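Putative polyketide cyclase SMa1630 (Sinorhizobium meliloti 1021, PDB 4U13) is of unproven function but may act as a polyketide cyclase, with a SnoaL-like fold of the NTF2 type. Local coordinates at residues 46-49 and 50-53; 79-82 and 83-87. All blocks are in the same frame, centred on the assembly; numbering follows the deposited sequence.

Contact 1: 46-49 and 50-53; sequences VAIL and RWWV
V46 to L49 pass their carbonyls to R50 to V53 in one continuous run of alpha-helical i to i+4 bonds, two turns of helix 44-59 in this SnoaL-like, NTF2-type fold. The four backbone bonds are alike: W52 N reaches I48 O at 2.9 Å, and the straightest is V53 N to L49 O, with an N-H...O angle of 168°.

The apolar contacts come from the side chains facing the rest of the chain. I48 and W51, three residues apart, lie slantwise to each other, and the CG2 branch of I48 comes within 4.2 Å of CE3 on the six-membered ring of W51. Both then rest on strand 33-37, I48 on A33 and V35, W51 on V35 as well. One residue further round, L49 CD2 lies 4.4 Å from W52 CE3, approaching the indole obliquely; L49 and W52 share T22 of helix 22-26 beneath them, and W52 also packs on L25.

The polar ends of the two indoles are used beyond the helix. W51 NE1 gives its hydrogen to D37 OD2 and W52 NE1 to D17 OD1, so each ring is held at its pyrrole edge by a carboxylate, while the planes of the W51 and H42 rings meet at about 30°.

In W51, CG lies opposite the backbone N across the CA-CB bond (chi1 159°), which sets the benzo edge beside the carbonyl of I48: I48 O lies in the plane of the ring, 3.4 Å from CE3.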
ATOM      1  N   VAL A  46     -11.376 -16.670 -13.655  1.00 65.48           N
ATOM      2  CA  VAL A  46     -10.477 -16.592 -14.802  1.00 64.74           C
ATOM      3  C   VAL A  46     -10.579 -15.237 -15.520  1.00 62.61           C
ATOM      4  O   VAL A  46      -9.549 -14.569 -15.809  1.00 58.33           O
ATOM      5  CB  VAL A  46     -10.718 -17.716 -15.826  1.00 72.08           C
ATOM      6  CG1 VAL A  46      -9.671 -17.617 -16.950  1.00 69.68           C
ATOM      7  CG2 VAL A  46     -10.654 -19.107 -15.160  1.00 74.97           C
ATOM      8  N   ALA A  47     -11.815 -14.846 -15.833  1.00 61.56           N
ATOM      9  CA  ALA A  47     -12.086 -13.546 -16.471  1.00 61.30           C
ATOM     10  C   ALA A  47     -11.595 -12.390 -15.577  1.00 60.11           C
ATOM     11  O   ALA A  47     -11.127 -11.365 -16.064  1.00 61.61           O
ATOM     12  CB  ALA A  47     -13.583 -13.380 -16.752  1.00 61.56           C
ATOM     13  N   ILE A  48     -11.755 -12.531 -14.271  1.00 55.62           N
ATOM     14  CA  ILE A  48     -11.344 -11.464 -13.424  1.00 55.56           C
ATOM     15  C   ILE A  48      -9.818 -11.257 -13.515  1.00 58.93           C
ATOM     16  O   ILE A  48      -9.310 -10.100 -13.604  1.00 58.18           O
ATOM     17  CB  ILE A  48     -11.834 -11.714 -12.000  1.00 55.25           C
ATOM     18  CG1 ILE A  48     -13.361 -11.555 -11.921  1.00 54.22           C
ATOM     19  CG2 ILE A  48     -11.223 -10.718 -11.048  1.00 54.16           C
ATOM     20  CD1 ILE A  48     -13.962 -12.039 -10.619  1.00 54.02           C
ATOM     21  N   LEU A  49      -9.070 -12.355 -13.482  1.00 62.36           N
ATOM     22  CA  LEU A  49      -7.624 -12.243 -13.616  1.00 60.98           C
ATOM     23  C   LEU A  49      -7.231 -11.627 -14.944  1.00 58.86           C
ATOM     24  O   LEU A  49      -6.244 -10.877 -15.037  1.00 56.47           O
ATOM     25  CB  LEU A  49      -6.941 -13.597 -13.454  1.00 67.15           C
ATOM     26  CG  LEU A  49      -6.599 -14.067 -12.047  1.00 69.79           C
ATOM     27  CD1 LEU A  49      -6.107 -15.497 -12.105  1.00 71.87           C
ATOM     28  CD2 LEU A  49      -5.520 -13.189 -11.421  1.00 72.37           C
ATOM     29  N   ARG A  50      -7.959 -11.986 -15.998  1.00 63.19           N
ATOM     30  CA  ARG A  50      -7.644 -11.459 -17.340  1.00 65.08           C
ATOM     31  C   ARG A  50      -7.838  -9.977 -17.325  1.00 58.78           C
ATOM     32  O   ARG A  50      -7.016  -9.228 -17.821  1.00 59.31           O
ATOM     33  CB  ARG A  50      -8.510 -12.098 -18.437  1.00 74.71           C
ATOM     34  CG  ARG A  50      -8.097 -13.550 -18.745  1.00 82.03           C
ATOM     35  CD  ARG A  50      -8.635 -14.108 -20.063  1.00 86.16           C
ATOM     36  NE  ARG A  50     -10.052 -13.861 -20.283  1.00 97.31           N
ATOM     37  CZ  ARG A  50     -10.681 -14.045 -21.438  1.00107.73           C
ATOM     38  NH1 ARG A  50     -11.985 -13.763 -21.517  1.00111.84           N
ATOM     39  NH2 ARG A  50     -10.020 -14.498 -22.512  1.00103.81           N
ATOM     40  N   TRP A  51      -8.925  -9.578 -16.697  1.00 55.54           N
ATOM     41  CA  TRP A  51      -9.290  -8.221 -16.633  1.00 55.73           C
ATOM     42  C   TRP A  51      -8.238  -7.400 -15.874  1.00 58.30           C
ATOM     43  O   TRP A  51      -7.875  -6.288 -16.335  1.00 58.23           O
ATOM     44  CB  TRP A  51     -10.619  -8.117 -15.941  1.00 59.60           C
ATOM     45  CG  TRP A  51     -10.893  -6.736 -15.373  1.00 58.77           C
ATOM     46  CD1 TRP A  51     -11.273  -5.622 -16.067  1.00 59.78           C
ATOM     47  CD2 TRP A  51     -10.823  -6.362 -14.008  1.00 57.74           C
ATOM     48  NE1 TRP A  51     -11.434  -4.554 -15.199  1.00 61.22           N
ATOM     49  CE2 TRP A  51     -11.165  -4.981 -13.928  1.00 58.51           C
ATOM     50  CE3 TRP A  51     -10.486  -7.043 -12.835  1.00 58.53           C
ATOM     51  CZ2 TRP A  51     -11.218  -4.287 -12.710  1.00 57.83           C
ATOM     52  CZ3 TRP A  51     -10.492  -6.335 -11.614  1.00 56.96           C
ATOM     53  CH2 TRP A  51     -10.862  -4.980 -11.566  1.00 57.22           C
ATOM     54  N   TRP A  52      -7.788  -7.936 -14.728  1.00 53.71           N
ATOM     55  CA  TRP A  52      -6.825  -7.270 -13.862  1.00 54.97           C
ATOM     56  C   TRP A  52      -5.454  -7.125 -14.547  1.00 54.87           C
ATOM     57  O   TRP A  52      -4.809  -6.055 -14.509  1.00 53.97           O
ATOM     58  CB  TRP A  52      -6.736  -8.041 -12.542  1.00 57.04           C
ATOM     59  CG  TRP A  52      -5.792  -7.477 -11.545  1.00 58.27           C
ATOM     60  CD1 TRP A  52      -5.976  -6.383 -10.769  1.00 58.60           C
ATOM     61  CD2 TRP A  52      -4.540  -8.031 -11.159  1.00 60.87           C
ATOM     62  NE1 TRP A  52      -4.901  -6.194  -9.955  1.00 55.77           N
ATOM     63  CE2 TRP A  52      -4.001  -7.189 -10.167  1.00 58.57           C
ATOM     64  CE3 TRP A  52      -3.803  -9.155 -11.575  1.00 60.51           C
ATOM     65  CZ2 TRP A  52      -2.754  -7.428  -9.577  1.00 61.60           C
ATOM     66  CZ3 TRP A  52      -2.566  -9.387 -11.000  1.00 62.92           C
ATOM     67  CH2 TRP A  52      -2.059  -8.529  -9.990  1.00 60.17           C
ATOM     68  N   VAL A  53      -5.020  -8.189 -15.214  1.00 56.58           N
ATOM     69  CA  VAL A  53      -3.783  -8.145 -15.979  1.00 55.30           C
ATOM     70  C   VAL A  53      -3.789  -7.090 -17.125  1.00 57.57           C
ATOM     71  O   VAL A  53      -2.859  -6.272 -17.214  1.00 55.61           O
ATOM     72  CB  VAL A  53      -3.455  -9.551 -16.514  1.00 60.41           C
ATOM     73  CG1 VAL A  53      -2.291  -9.516 -17.500  1.00 57.58           C
ATOM     74  CG2 VAL A  53      -3.079 -10.497 -15.348  1.00 62.43           C
TER

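Contact 2: 79-82 and 83-87; sequences AKVS and GRFPG
The backbone leaves strand 74-82 in extended form at S82 and turns at R84, the centre of an inverse gamma turn, whose F85 N to G83 O bond is weak at 3.2 Å. This is the start of the connection between the antiparallel strands 74-82 and 90-99 of the curved NTF2-type sheet. V81 is still tied to V90 across that pair and S82 to V62 on the other neighbouring strand, while G83 N is taken up by S88 OG from the far part of the loop.

The turn lets F85 fold back over the strand end it has just left. Its CG sits between the backbone N and the carbonyl carbon (chi1 65°), and this rotation sends the ring back along the chain to V81. The two side chains meet at about a right angle: V81 CG1, anti to its own N (chi1 -179°), lies off the plane of the ring near its end, 4.0 Å from CE2 and equally far from CZ. CE2 also comes obliquely to 3.7 Å from S82 C, so the ring rests on backbone as well as on a methyl.

Behind this pair V81 packs on L92 and F85 on V90, both of strand 90-99. Replacing F85 with an alanine would probably leave V81 CG1 and V90 without their aromatic cover and open a gap between the turn and the strand end. At the ring's far end the contact is with a carbonyl: V81 O lies in the ring plane at the edge, 3.7 Å from CZ.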
ATOM      1  N   ALA A  79     -11.821   5.537  -4.242  1.00 43.52           N
ATOM      2  CA  ALA A  79     -10.404   5.389  -4.450  1.00 44.71           C
ATOM      3  C   ALA A  79      -9.861   6.306  -5.531  1.00 45.34           C
ATOM      4  O   ALA A  79     -10.488   6.523  -6.572  1.00 44.71           O
ATOM      5  CB  ALA A  79     -10.071   3.923  -4.714  1.00 45.58           C
ATOM      6  N   LYS A  80      -8.707   6.901  -5.263  1.00 47.82           N
ATOM      7  CA  LYS A  80      -8.094   7.769  -6.244  1.00 50.29           C
ATOM      8  C   LYS A  80      -7.320   6.847  -7.151  1.00 48.77           C
ATOM      9  O   LYS A  80      -6.513   6.045  -6.717  1.00 49.52           O
ATOM     10  CB  LYS A  80      -7.195   8.815  -5.627  1.00 53.69           C
ATOM     11  CG  LYS A  80      -6.800   9.871  -6.657  1.00 60.23           C
ATOM     12  CD  LYS A  80      -5.795  10.889  -6.107  1.00 67.77           C
ATOM     13  CE  LYS A  80      -4.394  10.309  -6.060  1.00 77.23           C
ATOM     14  NZ  LYS A  80      -3.574  10.961  -5.000  1.00 87.15           N
ATOM     15  N   VAL A  81      -7.633   6.919  -8.420  1.00 47.85           N
ATOM     16  CA  VAL A  81      -6.951   6.110  -9.429  1.00 47.67           C
ATOM     17  C   VAL A  81      -6.062   7.009 -10.272  1.00 48.47           C
ATOM     18  O   VAL A  81      -6.495   8.013 -10.796  1.00 47.16           O
ATOM     19  CB  VAL A  81      -7.962   5.378 -10.312  1.00 44.47           C
ATOM     20  CG1 VAL A  81      -7.244   4.538 -11.303  1.00 44.02           C
ATOM     21  CG2 VAL A  81      -8.849   4.551  -9.400  1.00 45.36           C
ATOM     22  N   SER A  82      -4.829   6.598 -10.451  1.00 50.41           N
ATOM     23  CA  SER A  82      -3.830   7.451 -11.005  1.00 54.22           C
ATOM     24  C   SER A  82      -3.070   6.597 -12.002  1.00 55.00           C
ATOM     25  O   SER A  82      -2.753   5.448 -11.699  1.00 55.66           O
ATOM     26  CB  SER A  82      -2.925   7.849  -9.828  1.00 57.89           C
ATOM     27  OG  SER A  82      -2.086   8.915 -10.171  1.00 62.06           O
ATOM     28  N   GLY A  83      -2.730   7.143 -13.169  1.00 56.68           N
ATOM     29  CA  GLY A  83      -1.871   6.390 -14.127  1.00 55.90           C
ATOM     30  C   GLY A  83      -1.796   6.953 -15.536  1.00 56.59           C
ATOM     31  O   GLY A  83      -2.156   8.110 -15.773  1.00 57.24           O
ATOM     32  N   ARG A  84      -1.323   6.119 -16.449  1.00 56.70           N
ATOM     33  CA  ARG A  84      -1.173   6.452 -17.858  1.00 59.45           C
ATOM     34  C   ARG A  84      -2.514   6.141 -18.582  1.00 55.99           C
ATOM     35  O   ARG A  84      -2.704   5.080 -19.167  1.00 57.56           O
ATOM     36  CB  ARG A  84       0.035   5.699 -18.488  1.00 61.55           C
ATOM     37  CG  ARG A  84       0.333   6.052 -19.964  1.00 67.48           C
ATOM     38  CD  ARG A  84       1.356   5.139 -20.719  1.00 72.96           C
ATOM     39  NE  ARG A  84       1.123   3.687 -20.494  1.00 79.94           N
ATOM     40  CZ  ARG A  84       1.639   2.951 -19.489  1.00 81.82           C
ATOM     41  NH1 ARG A  84       1.331   1.655 -19.376  1.00 80.57           N
ATOM     42  NH2 ARG A  84       2.462   3.496 -18.585  1.00 83.65           N
ATOM     43  N   PHE A  85      -3.427   7.102 -18.528  1.00 53.33           N
ATOM     44  CA  PHE A  85      -4.739   6.992 -19.148  1.00 51.67           C
ATOM     45  C   PHE A  85      -5.334   8.391 -19.200  1.00 52.79           C
ATOM     46  O   PHE A  85      -4.965   9.259 -18.389  1.00 53.96           O
ATOM     47  CB  PHE A  85      -5.657   6.002 -18.389  1.00 52.69           C
ATOM     48  CG  PHE A  85      -6.035   6.429 -16.948  1.00 54.32           C
ATOM     49  CD1 PHE A  85      -7.113   7.305 -16.693  1.00 55.31           C
ATOM     50  CD2 PHE A  85      -5.345   5.898 -15.857  1.00 53.43           C
ATOM     51  CE1 PHE A  85      -7.435   7.660 -15.389  1.00 56.22           C
ATOM     52  CE2 PHE A  85      -5.673   6.251 -14.569  1.00 52.26           C
ATOM     53  CZ  PHE A  85      -6.697   7.118 -14.329  1.00 53.83           C
ATOM     54  N   PRO A  86      -6.279   8.618 -20.117  1.00 52.44           N
ATOM     55  CA  PRO A  86      -6.773   9.980 -20.336  1.00 52.27           C
ATOM     56  C   PRO A  86      -7.512  10.483 -19.139  1.00 53.07           C
ATOM     57  O   PRO A  86      -8.400   9.792 -18.616  1.00 50.86           O
ATOM     58  CB  PRO A  86      -7.756   9.821 -21.523  1.00 55.38           C
ATOM     59  CG  PRO A  86      -7.398   8.504 -22.200  1.00 55.46           C
ATOM     60  CD  PRO A  86      -6.848   7.638 -21.078  1.00 53.37           C
ATOM     61  N   GLY A  87      -7.136  11.677 -18.681  1.00 53.87           N
ATOM     62  CA  GLY A  87      -7.830  12.319 -17.560  1.00 52.49           C
ATOM     63  C   GLY A  87      -7.374  11.996 -16.158  1.00 52.02           C
ATOM     64  O   GLY A  87      -7.936  12.539 -15.210  1.00 53.16           O
TER

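From the N terminus, the chain runs through helices 8-19 and 22-26 and the short strands before helix 44-59, where contact 1 is made. Strand 62-71 follows, then strand 74-82, at whose end contact 2 begins. The contacts are in series, neither nesting nor crossing, and each spans adjoining residues: contact 1 is a stretch of helix, whereas contact 2 opens the loop leading to strand 90-99. Their centres are 19 Å apart and they do not touch. Contact 1 ties the helix to strand 33-37 and helix 22-26; contact 2 joins strands 74-82 and 90-99. R84 links back to helix 44-59 through its backbone bond to A59.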